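PDB 4AKM: lysosome-associated membrane glycoprotein 3 from Homo sapiens, which contributes to the unfolded protein response and to fusion of lysosomes with autophagosomes as a lysosomal membrane glycoprotein, represented here by its membrane-proximal luminal domain. Local coordinates for residues A[8-12]-A[13-17]; A[62-66]-A[67-71]. All coordinates share one frame; numbering follows the deposited sequence.

Contact 1 (A[8-12]-A[13-17])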
loop_
_atom_site.group_PDB
_atom_site.type_symbol
_atom_site.label_atom_id
_atom_site.label_comp_id
_atom_site.label_asym_id
_atom_site.label_seq_id
_atom_site.Cartn_x
_atom_site.Cartn_y
_atom_site.Cartn_z
ATOM N N GLN A 8 0.149 -1.848 10.769
ATOM C CA GLN A 8 1.308 -1.892 11.627
ATOM C C GLN A 8 2.013 -3.231 11.486
ATOM O O GLN A 8 1.371 -4.280 11.472
ATOM C CB GLN A 8 0.825 -1.711 13.056
ATOM C CG GLN A 8 1.883 -1.397 14.061
ATOM C CD GLN A 8 1.337 -1.472 15.466
ATOM O OE1 GLN A 8 1.110 -2.564 15.995
ATOM N NE2 GLN A 8 1.101 -0.311 16.074
ATOM N N VAL A 9 3.336 -3.193 11.376
ATOM C CA VAL A 9 4.140 -4.409 11.304
ATOM C C VAL A 9 5.181 -4.377 12.421
ATOM O O VAL A 9 5.738 -3.322 12.717
ATOM C CB VAL A 9 4.841 -4.545 9.934
ATOM C CG1 VAL A 9 5.614 -5.847 9.854
ATOM C CG2 VAL A 9 3.827 -4.463 8.801
ATOM N N LEU A 10 5.444 -5.521 13.048
ATOM C CA LEU A 10 6.337 -5.540 14.206
ATOM C C LEU A 10 7.465 -6.571 14.146
ATOM O O LEU A 10 7.289 -7.684 13.643
ATOM C CB LEU A 10 5.532 -5.749 15.489
ATOM C CG LEU A 10 4.616 -4.609 15.933
ATOM C CD1 LEU A 10 3.653 -5.093 17.012
ATOM C CD2 LEU A 10 5.438 -3.433 16.433
ATOM N N ASN A 11 8.626 -6.173 14.660
ATOM C CA ASN A 11 9.715 -7.095 14.962
ATOM C C ASN A 11 9.629 -7.470 16.440
ATOM O O ASN A 11 10.178 -6.772 17.302
ATOM C CB ASN A 11 11.071 -6.451 14.655
ATOM C CG ASN A 11 12.203 -7.468 14.571
ATOM O OD1 ASN A 11 12.133 -8.549 15.159
ATOM N ND2 ASN A 11 13.254 -7.121 13.836
ATOM N N GLY A 12 8.915 -8.555 16.729
ATOM C CA GLY A 12 8.679 -8.990 18.096
ATOM C C GLY A 12 7.949 -7.964 18.948
ATOM O O GLY A 12 6.859 -8.229 19.462
ATOM N N SER A 13 8.552 -6.788 19.092
ATOM C CA SER A 13 8.000 -5.725 19.919
ATOM C C SER A 13 8.304 -4.359 19.309
ATOM O O SER A 13 7.534 -3.412 19.476
ATOM C CB SER A 13 8.572 -5.807 21.337
ATOM O OG SER A 13 9.984 -5.686 21.326
ATOM N N ARG A 14 9.428 -4.264 18.600
ATOM C CA ARG A 14 9.829 -3.009 17.967
ATOM C C ARG A 14 9.009 -2.707 16.714
ATOM O O ARG A 14 8.686 -3.603 15.937
ATOM C CB ARG A 14 11.323 -3.015 17.626
ATOM C CG ARG A 14 12.242 -2.728 18.807
ATOM C CD ARG A 14 13.698 -2.633 18.365
ATOM N NE ARG A 14 14.126 -3.825 17.635
ATOM C CZ ARG A 14 15.332 -3.986 17.099
ATOM N NH1 ARG A 14 16.244 -3.028 17.209
ATOM N NH2 ARG A 14 15.628 -5.106 16.450
ATOM N N LEU A 15 8.683 -1.435 16.520
ATOM C CA LEU A 15 7.896 -1.018 15.368
ATOM C C LEU A 15 8.705 -1.114 14.075
ATOM O O LEU A 15 9.745 -0.476 13.927
ATOM C CB LEU A 15 7.363 0.400 15.575
ATOM C CG LEU A 15 6.284 0.880 14.604
ATOM C CD1 LEU A 15 5.227 -0.188 14.427
ATOM C CD2 LEU A 15 5.658 2.166 15.104
ATOM N N CYS A 16 8.215 -1.922 13.146
ATOM C CA CYS A 16 8.873 -2.128 11.864
ATOM C C CYS A 16 8.247 -1.269 10.763
ATOM O O CYS A 16 8.950 -0.664 9.954
ATOM C CB CYS A 16 8.802 -3.609 11.490
ATOM S SG CYS A 16 9.152 -3.977 9.765
ATOM N N ILE A 17 6.918 -1.220 10.744
ATOM C CA ILE A 17 6.167 -0.477 9.738
ATOM C C ILE A 17 4.898 0.082 10.367
ATOM O O ILE A 17 4.158 -0.638 11.029
ATOM C CB ILE A 17 5.755 -1.382 8.551
ATOM C CG1 ILE A 17 6.961 -1.736 7.680
ATOM C CG2 ILE A 17 4.678 -0.720 7.705
ATOM C CD1 ILE A 17 6.619 -2.614 6.498
#
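V9 and I17 face each other as an antiparallel hydrogen-bonded pair. The N of V9 donates to the O of I17 at 2.7 Å. The O of V9 takes two bonds in return, from I17 N at 3.1 Å and from C16 N at 2.9 Å. Both donors come from the same face of its carbonyl plane. This double grip puts C16 and I17 together opposite V9. The side chains of V9 and I17 lie alongside each other and point the same way, with the two CB atoms 3.6 Å apart. CG2 of V9 is anti to its carbonyl carbon and also rests on CB of I17. CG1 of V9 is anti to the backbone N (chi1 -177°), which turns it to the sulfur of C16, 4.0 Å from SG.

L10 and L15 share the other face, which is more exposed. CD2 of L10 lies against R14 O and CA of L15, and 3.8 Å from L15 CD1. L15 CD1 also meets CG of Q8 at 3.6 Å, where the two side chains cross at about a right angle. Nearer the turn, N11 N donates to R14 O at 2.9 Å. R14 N returns a bond to N11 O. The N11 and R14 side chains lie side by side, pointing the same way, with amide and guanidinium planes 49° apart. G12 has a positive phi of 60° where the chain reverses.

Further out, the C16 sulfur is joined to C53 by a disulfide. V9 also packs on L60, I17 on S58, and L15 on F144. C16 and I17 against V9 form a classic beta bulge, set in a tight antiparallel hairpin of strands 5-11 and 14-27.

Contact 2 (A[62-66]-A[67-71]). With NAG (2-acetamido-2-deoxy-beta-D-glucopyranose), chain D.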
loop_
_atom_site.group_PDB
_atom_site.type_symbol
_atom_site.label_atom_id
_atom_site.label_comp_id
_atom_site.label_asym_id
_atom_site.label_seq_id
_atom_site.Cartn_x
_atom_site.Cartn_y
_atom_site.Cartn_z
ATOM N N LEU A 62 -1.648 -6.701 3.427
ATOM C CA LEU A 62 -3.002 -6.508 3.906
ATOM C C LEU A 62 -3.885 -7.537 3.243
ATOM O O LEU A 62 -3.995 -7.571 2.024
ATOM C CB LEU A 62 -3.486 -5.116 3.533
ATOM C CG LEU A 62 -2.572 -3.970 3.965
ATOM C CD1 LEU A 62 -3.083 -2.664 3.402
ATOM C CD2 LEU A 62 -2.477 -3.897 5.479
ATOM N N ASN A 63 -4.511 -8.384 4.041
ATOM C CA ASN A 63 -5.371 -9.410 3.482
ATOM C C ASN A 63 -6.824 -9.168 3.794
ATOM O O ASN A 63 -7.165 -8.676 4.865
ATOM C CB ASN A 63 -4.957 -10.804 3.961
ATOM C CG ASN A 63 -4.304 -11.614 2.866
ATOM O OD1 ASN A 63 -3.075 -11.711 2.798
ATOM N ND2 ASN A 63 -5.126 -12.190 1.983
ATOM N N PHE A 64 -7.680 -9.529 2.850
ATOM C CA PHE A 64 -9.106 -9.357 3.024
ATOM C C PHE A 64 -9.806 -10.453 2.272
ATOM O O PHE A 64 -9.187 -11.182 1.504
ATOM C CB PHE A 64 -9.552 -7.980 2.506
ATOM C CG PHE A 64 -9.026 -7.652 1.141
ATOM C CD1 PHE A 64 -9.662 -8.127 0.005
ATOM C CD2 PHE A 64 -7.888 -6.883 0.994
ATOM C CE1 PHE A 64 -9.172 -7.839 -1.249
ATOM C CE2 PHE A 64 -7.398 -6.587 -0.253
ATOM C CZ PHE A 64 -8.040 -7.067 -1.381
ATOM N N GLN A 65 -11.102 -10.577 2.496
ATOM C CA GLN A 65 -11.877 -11.529 1.730
ATOM C C GLN A 65 -11.860 -11.131 0.265
ATOM O O GLN A 65 -12.425 -10.109 -0.120
ATOM C CB GLN A 65 -13.310 -11.612 2.249
ATOM C CG GLN A 65 -13.656 -12.967 2.830
ATOM C CD GLN A 65 -12.757 -13.340 3.999
ATOM O OE1 GLN A 65 -11.738 -14.020 3.831
ATOM N NE2 GLN A 65 -13.135 -12.895 5.194
ATOM N N GLY A 66 -11.194 -11.944 -0.546
ATOM C CA GLY A 66 -11.134 -11.713 -1.974
ATOM C C GLY A 66 -9.714 -11.582 -2.481
ATOM O O GLY A 66 -9.447 -11.787 -3.660
ATOM N N GLY A 67 -8.799 -11.233 -1.589
ATOM C CA GLY A 67 -7.414 -11.079 -1.977
ATOM C C GLY A 67 -6.576 -10.281 -1.007
ATOM O O GLY A 67 -6.752 -10.361 0.210
ATOM N N PHE A 68 -5.662 -9.493 -1.560
ATOM C CA PHE A 68 -4.689 -8.789 -0.745
ATOM C C PHE A 68 -4.037 -7.641 -1.487
ATOM O O PHE A 68 -4.087 -7.555 -2.723
ATOM C CB PHE A 68 -3.587 -9.752 -0.289
ATOM C CG PHE A 68 -2.811 -10.379 -1.426
ATOM C CD1 PHE A 68 -1.788 -9.688 -2.058
ATOM C CD2 PHE A 68 -3.107 -11.661 -1.857
ATOM C CE1 PHE A 68 -1.083 -10.255 -3.104
ATOM C CE2 PHE A 68 -2.396 -12.239 -2.896
ATOM C CZ PHE A 68 -1.385 -11.534 -3.525
ATOM N N VAL A 69 -3.402 -6.777 -0.710
ATOM C CA VAL A 69 -2.528 -5.752 -1.248
ATOM C C VAL A 69 -1.198 -5.844 -0.520
ATOM O O VAL A 69 -1.145 -5.867 0.709
ATOM C CB VAL A 69 -3.117 -4.330 -1.099
ATOM C CG1 VAL A 69 -2.099 -3.286 -1.530
ATOM C CG2 VAL A 69 -4.390 -4.191 -1.909
ATOM N N ASN A 70 -0.124 -5.909 -1.293
ATOM C CA ASN A 70 1.206 -6.068 -0.750
ATOM C C ASN A 70 2.079 -4.881 -1.108
ATOM O O ASN A 70 2.361 -4.626 -2.283
ATOM C CB ASN A 70 1.831 -7.365 -1.263
ATOM C CG ASN A 70 2.976 -7.843 -0.395
ATOM O OD1 ASN A 70 3.167 -7.370 0.725
ATOM N ND2 ASN A 70 3.741 -8.795 -0.908
ATOM N N LEU A 71 2.488 -4.154 -0.077
ATOM C CA LEU A 71 3.373 -3.013 -0.219
ATOM C C LEU A 71 4.769 -3.390 0.248
ATOM O O LEU A 71 4.982 -3.646 1.425
ATOM C CB LEU A 71 2.848 -1.831 0.601
ATOM C CG LEU A 71 1.452 -1.324 0.228
ATOM C CD1 LEU A 71 1.098 -0.065 0.998
ATOM C CD2 LEU A 71 1.347 -1.083 -1.270
HETATM C C1 NAG D . 4.878 -9.480 -0.357
HETATM C C2 NAG D . 4.694 -10.809 -1.073
HETATM C C3 NAG D . 5.767 -11.800 -0.633
HETATM C C4 NAG D . 7.155 -11.187 -0.779
HETATM C C5 NAG D . 7.223 -9.780 -0.192
HETATM C C6 NAG D . 8.521 -9.104 -0.601
HETATM C C7 NAG D . 2.492 -11.551 -1.777
HETATM C C8 NAG D . 1.325 -12.425 -1.425
HETATM N N2 NAG D . 3.367 -11.329 -0.801
HETATM O O3 NAG D . 5.679 -12.961 -1.428
HETATM O O4 NAG D . 8.113 -11.992 -0.125
HETATM O O5 NAG D . 6.160 -8.964 -0.639
HETATM O O6 NAG D . 8.544 -7.809 -0.044
HETATM O O7 NAG D . 2.609 -11.082 -2.911
#
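F64 and G67 close the turn with a pair of backbone hydrogen bonds. F64 N donates to G67 O at 2.9 Å, nearly straight at 169°. G67 N returns a bond to F64 O. Further along, L62 and V69 form the next hydrogen-bonded pair, and each N meets the other residue's O at 2.9 Å. The chain between F64 and G67 makes a type II beta turn. G66 sits there at a positive phi of 122°, an angle that suits glycine. Its O is hydrogen-bonded to T90 OG1.

Aromatic contacts come next. CG of F64 is held between its backbone N and carbonyl carbon (chi1 48°), and this folds the ring back over the opposing strand. The ring has G67 O above its centre, 3.5 Å from the plane. Its CZ lies 3.4 Å from F68 N, and CE2 touches CG2 of V69. G67 brings no side chain between the ring and the backbone. The F64 ring also meets F40. F68 takes a similar first torsion on the other face of the sheet. There N63 runs beside it, with ND2 near the plane of the ring at its edge. The F68 ring also meets that of Y88, nearly parallel.

The last group is the glycan. ND2 of N70 is bonded covalently to C1 of the N-acetylglucosamine at 1.4 Å. The acetamide methyl C8 of the sugar lies over one face of F68, offset toward the rim, with CZ at 3.5 Å. T72 OG1 is hydrogen-bonded to the sugar. The chemistry is thus split between the two faces: apolar burial of L62, F64 and V69 on one, and on the other an N-linked sugar whose acetamide methyl lies on the F68 ring, a placing consistent with a CH-pi contact that may help hold it.

From the N terminus, strand 5-11 comes first, and contact 1 turns it straight into strand 14-27. The chain then runs through strands 38-41 and 48-52 to strand 57-64. Contact 2 turns this into strand 67-75. The two hairpins are in series; neither nests within nor crosses the other. Contact 1 belongs to the sheet built on the long strand 14-27, contact 2 to the five-stranded one. Their centres are 19 Å apart and they do not touch, although their nearest atoms are about 5 Å apart. The two sheets of this beta-prism domain meet where L62 packs on I23, and L71 on M21, of strand 14-27.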